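Local coordinates for protein structure-specific endonuclease subunit SLX1 (Candida glabrata, PDB 4XLG) that probably serves as the catalytic subunit of the SLX1-SLX4 endonuclease, nicking branched DNA close to junctions between duplex and single strand during repair and recombination, at residues Y14-I19 / R35-H40; T129-N134 / S162-A167. The protein carries 1 engineered substitution. One frame throughout, in Å; residues are numbered along the deposited sequence.

Contact 1 of 2, residues Y14-I19 / R35-H40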
loop_
_atom_site.group_PDB
_atom_site.type_symbol
_atom_site.label_atom_id
_atom_site.label_comp_id
_atom_site.label_asym_id
_atom_site.label_seq_id
_atom_site.Cartn_x
_atom_site.Cartn_y
_atom_site.Cartn_z
ATOM N N TYR B 14 7.622 -8.932 -1.623
ATOM C CA TYR B 14 8.000 -10.091 -0.810
ATOM C C TYR B 14 9.484 -10.264 -0.739
ATOM O O TYR B 14 10.251 -9.842 -1.617
ATOM C CB TYR B 14 7.368 -11.396 -1.356
ATOM C CG TYR B 14 7.684 -11.651 -2.857
ATOM C CD1 TYR B 14 8.839 -12.358 -3.249
ATOM C CD2 TYR B 14 6.817 -11.147 -3.874
ATOM C CE1 TYR B 14 9.119 -12.591 -4.601
ATOM C CE2 TYR B 14 7.067 -11.406 -5.241
ATOM C CZ TYR B 14 8.256 -12.136 -5.570
ATOM O OH TYR B 14 8.526 -12.352 -6.881
ATOM N N LEU B 15 9.886 -10.901 0.371
ATOM C CA LEU B 15 11.290 -11.300 0.543
ATOM C C LEU B 15 11.354 -12.834 0.609
ATOM O O LEU B 15 10.626 -13.453 1.413
ATOM C CB LEU B 15 11.844 -10.691 1.842
ATOM C CG LEU B 15 13.269 -11.147 2.228
ATOM C CD1 LEU B 15 14.307 -10.688 1.170
ATOM C CD2 LEU B 15 13.624 -10.644 3.654
ATOM N N LEU B 16 12.170 -13.420 -0.264
ATOM C CA LEU B 16 12.387 -14.878 -0.261
ATOM C C LEU B 16 13.750 -15.128 0.338
ATOM O O LEU B 16 14.661 -14.342 0.154
ATOM C CB LEU B 16 12.387 -15.474 -1.679
ATOM C CG LEU B 16 11.204 -15.111 -2.589
ATOM C CD1 LEU B 16 11.440 -15.874 -3.976
ATOM C CD2 LEU B 16 9.861 -15.505 -1.872
ATOM N N GLN B 17 13.860 -16.242 1.047
ATOM C CA GLN B 17 15.138 -16.726 1.525
ATOM C C GLN B 17 15.254 -18.173 1.089
ATOM O O GLN B 17 14.381 -18.968 1.379
ATOM C CB GLN B 17 15.201 -16.619 3.049
ATOM C CG GLN B 17 16.597 -17.121 3.615
ATOM C CD GLN B 17 16.674 -16.974 5.148
ATOM O OE1 GLN B 17 15.661 -16.708 5.820
ATOM N NE2 GLN B 17 17.859 -17.158 5.683
ATOM N N SER B 18 16.332 -18.519 0.391
ATOM C CA SER B 18 16.480 -19.919 -0.043
ATOM C C SER B 18 16.473 -20.862 1.168
ATOM O O SER B 18 17.130 -20.599 2.219
ATOM C CB SER B 18 17.789 -20.067 -0.854
ATOM O OG SER B 18 18.042 -21.461 -1.099
ATOM N N ILE B 19 15.766 -21.989 1.053
ATOM C CA ILE B 19 15.773 -22.899 2.214
ATOM C C ILE B 19 17.119 -23.565 2.422
ATOM O O ILE B 19 17.628 -23.623 3.541
ATOM C CB ILE B 19 14.611 -23.945 2.051
ATOM C CG1 ILE B 19 13.303 -23.137 2.137
ATOM C CG2 ILE B 19 14.651 -25.043 3.149
ATOM C CD1 ILE B 19 12.073 -23.943 1.510
ATOM N N ARG B 35 0.801 -17.967 -6.572
ATOM C CA ARG B 35 1.185 -18.292 -7.930
ATOM C C ARG B 35 2.676 -17.905 -8.164
ATOM O O ARG B 35 3.466 -18.668 -8.775
ATOM C CB ARG B 35 0.289 -17.526 -8.896
ATOM C CG ARG B 35 0.597 -17.859 -10.352
ATOM C CD ARG B 35 -0.533 -17.259 -11.235
ATOM N NE ARG B 35 -0.251 -17.780 -12.563
ATOM C CZ ARG B 35 0.582 -17.167 -13.396
ATOM N NH1 ARG B 35 0.852 -17.700 -14.590
ATOM N NH2 ARG B 35 1.098 -15.989 -13.028
ATOM N N ARG B 36 3.035 -16.745 -7.627
ATOM C CA ARG B 36 4.431 -16.257 -7.823
ATOM C C ARG B 36 5.426 -17.183 -7.161
ATOM O O ARG B 36 6.477 -17.507 -7.732
ATOM C CB ARG B 36 4.594 -14.865 -7.261
ATOM C CG ARG B 36 6.063 -14.294 -7.366
ATOM C CD ARG B 36 6.561 -14.253 -8.816
ATOM N NE ARG B 36 5.701 -13.379 -9.622
ATOM C CZ ARG B 36 5.734 -12.057 -9.556
ATOM N NH1 ARG B 36 4.849 -11.357 -10.277
ATOM N NH2 ARG B 36 6.670 -11.414 -8.853
ATOM N N LEU B 37 5.134 -17.596 -5.928
ATOM C CA LEU B 37 6.057 -18.518 -5.279
ATOM C C LEU B 37 6.146 -19.850 -6.033
ATOM O O LEU B 37 7.237 -20.406 -6.169
ATOM C CB LEU B 37 5.620 -18.696 -3.802
ATOM C CG LEU B 37 6.557 -19.514 -2.912
ATOM C CD1 LEU B 37 7.994 -18.926 -2.914
ATOM C CD2 LEU B 37 5.909 -19.462 -1.484
ATOM N N ARG B 38 5.034 -20.375 -6.586
ATOM C CA ARG B 38 5.172 -21.569 -7.439
ATOM C C ARG B 38 6.071 -21.350 -8.652
ATOM O O ARG B 38 6.769 -22.279 -9.067
ATOM C CB ARG B 38 3.804 -22.095 -8.024
ATOM C CG ARG B 38 2.804 -22.621 -7.027
ATOM C CD ARG B 38 1.690 -23.482 -7.800
ATOM N NE ARG B 38 1.007 -22.687 -8.832
ATOM C CZ ARG B 38 -0.023 -21.895 -8.540
ATOM N NH1 ARG B 38 -0.456 -21.840 -7.279
ATOM N NH2 ARG B 38 -0.612 -21.177 -9.481
ATOM N N GLN B 39 5.962 -20.171 -9.264
ATOM C CA GLN B 39 6.802 -19.847 -10.450
ATOM C C GLN B 39 8.284 -19.799 -10.022
ATOM O O GLN B 39 9.163 -20.305 -10.723
ATOM C CB GLN B 39 6.394 -18.521 -11.051
ATOM C CG GLN B 39 5.042 -18.647 -11.835
ATOM C CD GLN B 39 4.605 -17.284 -12.334
ATOM O OE1 GLN B 39 4.450 -16.343 -11.551
ATOM N NE2 GLN B 39 4.515 -17.145 -13.642
ATOM N N HIS B 40 8.548 -19.190 -8.883
ATOM C CA HIS B 40 9.961 -19.149 -8.418
ATOM C C HIS B 40 10.490 -20.543 -8.086
ATOM O O HIS B 40 11.696 -20.844 -8.287
ATOM C CB HIS B 40 10.131 -18.246 -7.159
ATOM C CG HIS B 40 10.072 -16.778 -7.453
ATOM N ND1 HIS B 40 10.916 -16.162 -8.360
ATOM C CD2 HIS B 40 9.339 -15.791 -6.895
ATOM C CE1 HIS B 40 10.662 -14.868 -8.383
ATOM N NE2 HIS B 40 9.742 -14.610 -7.470
#
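R36 and H40, one turn apart on helix 33-41, close on the hydroxyl of Y14, the tyrosine of the GIY motif (here G-C-Y) on strand 12-18 of the GIY-YIG nuclease domain. The long, flexible chain of R36 can fold back: bends at chi2 and chi3 lay CG and CD against the Y14 hydroxyl and bring NH2 round to the same oxygen, to which it donates over 2.9 Å. That oxygen lies within 8° of the guanidinium plane, although the tyrosine ring is turned 69° from it. NH2 also bonds to the S29 carbonyl on strand 25-30, so the guanidinium links helix and sheet twice. L37 is the oily residue of this turn; its CD1 lies 4.0 Å from L16 CD2, the two leucines running alongside one another, head to tail. H40 then meets both strand residues, its flat ring offering a nitrogen at the edge and an apolar face. Through NE2 the edge shares a 2.6 Å hydrogen bond with Y14 OH. The face receives the other branch of L16, whose CD1 stands 4.0 Å from the ring centroid in a CH-pi contact, its nearest ring atom being H40 CD2.

Contact 2 of 2, residues T129-N134 / S162-A167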
loop_
_atom_site.group_PDB
_atom_site.type_symbol
_atom_site.label_atom_id
_atom_site.label_comp_id
_atom_site.label_asym_id
_atom_site.label_seq_id
_atom_site.Cartn_x
_atom_site.Cartn_y
_atom_site.Cartn_z
ATOM N N THR B 129 1.012 -3.001 5.473
ATOM C CA THR B 129 1.086 -4.082 6.440
ATOM C C THR B 129 2.343 -4.891 6.177
ATOM O O THR B 129 2.556 -5.344 5.040
ATOM C CB THR B 129 -0.159 -5.007 6.354
ATOM O OG1 THR B 129 -1.313 -4.252 6.785
ATOM C CG2 THR B 129 -0.010 -6.294 7.258
ATOM N N LEU B 130 3.147 -5.093 7.224
ATOM C CA LEU B 130 4.335 -5.951 7.128
ATOM C C LEU B 130 3.954 -7.314 7.764
ATOM O O LEU B 130 3.671 -7.384 8.959
ATOM C CB LEU B 130 5.521 -5.294 7.876
ATOM C CG LEU B 130 6.704 -6.227 8.183
ATOM C CD1 LEU B 130 7.295 -6.799 6.881
ATOM C CD2 LEU B 130 7.709 -5.380 8.997
ATOM N N HIS B 131 3.973 -8.378 6.965
ATOM C CA HIS B 131 3.535 -9.687 7.456
ATOM C C HIS B 131 4.707 -10.672 7.414
ATOM O O HIS B 131 5.324 -10.826 6.338
ATOM C CB HIS B 131 2.427 -10.273 6.571
ATOM C CG HIS B 131 1.966 -11.618 7.064
ATOM N ND1 HIS B 131 1.042 -11.764 8.080
ATOM C CD2 HIS B 131 2.388 -12.878 6.755
ATOM C CE1 HIS B 131 0.895 -13.047 8.367
ATOM N NE2 HIS B 131 1.686 -13.745 7.561
ATOM N N PHE B 132 4.969 -11.352 8.537
ATOM C CA PHE B 132 5.994 -12.422 8.575
ATOM C C PHE B 132 5.404 -13.822 8.531
ATOM O O PHE B 132 4.426 -14.113 9.225
ATOM C CB PHE B 132 6.841 -12.294 9.874
ATOM C CG PHE B 132 7.660 -11.059 9.871
ATOM C CD1 PHE B 132 8.883 -11.053 9.185
ATOM C CD2 PHE B 132 7.223 -9.901 10.501
ATOM C CE1 PHE B 132 9.687 -9.893 9.133
ATOM C CE2 PHE B 132 8.034 -8.723 10.507
ATOM C CZ PHE B 132 9.263 -8.709 9.803
ATOM N N PHE B 133 5.998 -14.681 7.709
ATOM C CA PHE B 133 5.609 -16.080 7.645
ATOM C C PHE B 133 6.550 -16.932 8.457
ATOM O O PHE B 133 6.349 -18.157 8.625
ATOM C CB PHE B 133 5.651 -16.570 6.212
ATOM C CG PHE B 133 4.713 -15.823 5.303
ATOM C CD1 PHE B 133 3.317 -16.098 5.366
ATOM C CD2 PHE B 133 5.204 -14.859 4.404
ATOM C CE1 PHE B 133 2.434 -15.421 4.502
ATOM C CE2 PHE B 133 4.325 -14.168 3.517
ATOM C CZ PHE B 133 2.932 -14.458 3.565
ATOM N N ASN B 134 7.611 -16.290 8.924
ATOM C CA ASN B 134 8.625 -17.008 9.722
ATOM C C ASN B 134 8.898 -16.201 10.973
ATOM O O ASN B 134 9.218 -15.002 10.888
ATOM C CB ASN B 134 9.934 -17.221 8.916
ATOM C CG ASN B 134 10.969 -18.063 9.697
ATOM O OD1 ASN B 134 11.518 -17.601 10.702
ATOM N ND2 ASN B 134 11.203 -19.319 9.249
ATOM N N SER B 162 2.220 -8.123 11.323
ATOM C CA SER B 162 1.501 -9.335 11.685
ATOM C C SER B 162 2.416 -10.540 11.492
ATOM O O SER B 162 3.441 -10.459 10.804
ATOM C CB SER B 162 0.193 -9.481 10.882
ATOM O OG SER B 162 0.430 -9.355 9.485
ATOM N N LEU B 163 2.014 -11.643 12.122
ATOM C CA LEU B 163 2.812 -12.884 12.096
ATOM C C LEU B 163 1.848 -14.038 11.897
ATOM O O LEU B 163 0.811 -14.119 12.600
ATOM C CB LEU B 163 3.598 -13.064 13.415
ATOM C CG LEU B 163 4.337 -14.410 13.563
ATOM C CD1 LEU B 163 5.547 -14.463 12.634
ATOM C CD2 LEU B 163 4.793 -14.588 15.064
ATOM N N SER B 164 2.154 -14.906 10.941
ATOM C CA SER B 164 1.261 -16.028 10.659
ATOM C C SER B 164 0.994 -16.881 11.876
ATOM O O SER B 164 1.902 -17.176 12.631
ATOM C CB SER B 164 1.863 -16.928 9.579
ATOM O OG SER B 164 1.638 -16.411 8.291
ATOM N N GLN B 165 -0.254 -17.285 12.049
ATOM C CA GLN B 165 -0.524 -18.371 12.975
ATOM C C GLN B 165 0.272 -19.576 12.447
ATOM O O GLN B 165 0.275 -19.840 11.231
ATOM C CB GLN B 165 -2.018 -18.668 13.030
ATOM C CG GLN B 165 -2.363 -19.830 13.934
ATOM C CD GLN B 165 -3.811 -19.756 14.347
ATOM O OE1 GLN B 165 -4.696 -19.629 13.496
ATOM N NE2 GLN B 165 -4.066 -19.777 15.654
ATOM N N ASP B 166 0.939 -20.301 13.334
ATOM C CA ASP B 166 1.764 -21.454 12.916
ATOM C C ASP B 166 2.927 -21.070 11.981
ATOM O O ASP B 166 3.373 -21.876 11.174
ATOM C CB ASP B 166 0.907 -22.522 12.220
ATOM C CG ASP B 166 -0.234 -23.011 13.083
ATOM O OD1 ASP B 166 -0.060 -23.162 14.321
ATOM O OD2 ASP B 166 -1.316 -23.220 12.491
ATOM N N ALA B 167 3.413 -19.833 12.095
ATOM C CA ALA B 167 4.646 -19.411 11.402
ATOM C C ALA B 167 5.765 -20.415 11.654
ATOM O O ALA B 167 5.889 -20.981 12.772
ATOM C CB ALA B 167 5.093 -18.012 11.886
#
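H131 is held edge-on between S162 and S164, its ring bridging two neighbouring strands of a parallel pair that belongs to a beta-alpha-beta crossover: strand 129-132, helix 135-143, strand 160-168. The H131 chi1 of -180° sets CG opposite the backbone N and carries the imidazole toward strand 160-168. ND1 then meets S162 OG at 2.9 Å and NE2 meets S164 OG at 2.8 Å. Both hydroxyls lie near the ring plane, so the two bonds fix the ring's rotation; histidine suits a place needing two polar atoms on the rim of one flat group, and serine is short enough to answer from the adjacent strand.

Behind this clasp lies the parallel ladder. S162 straddles H131, its N donating to L130 O and its O accepting from F132 N (2.9 Å, nearly straight at 171°). F132 in turn straddles L163, and S164 N reaches F132 O at 3.0 Å. On the sheet face opposite H131 and S162, F132 CB touches L163 CD1 at 3.7 Å. The large apolar side chain of F132 suits the sheet-helix interface, where it packs on V137 and E138 of helix 135-143; L163 also touches E138.

Farther out, the chain leaves the ladder. The imidazole turns its CD2 edge to a face of the F133 ring, H131 CD2 standing 3.4 Å above that plane and toward the rim, and both residues pack on helix 176-213. A type II turn, S164 to A167, brings the small A167 CB to 3.5 Å from F133 O. N134 is the N-cap of helix 135-143: asparagine can accept and donate at once, so ND2 bonds to E61 OE2 and T169 O while OD1 receives V137 N.

How the contacts relate
From the N terminus, the chain runs up strand 12-18, turns back through strand 25-30 and enters helix 33-41, where contact 1 closes this first loop by laying helix on sheet. Strand 60-67 follows, then helices, and only afterwards does strand 129-132 open contact 2, closed when strand 160-168 pairs alongside it. The two loops are therefore in series, neither nested nor crossed. Both reach the same five-stranded mixed sheet, with strand 60-67 lying between strands 12-18 and 129-132; their centres are 15 Å apart and their nearest atoms about 6 Å, without touching. Helix 176-213 joins them, since L37 of contact 1 and F133 of contact 2 both touch N186.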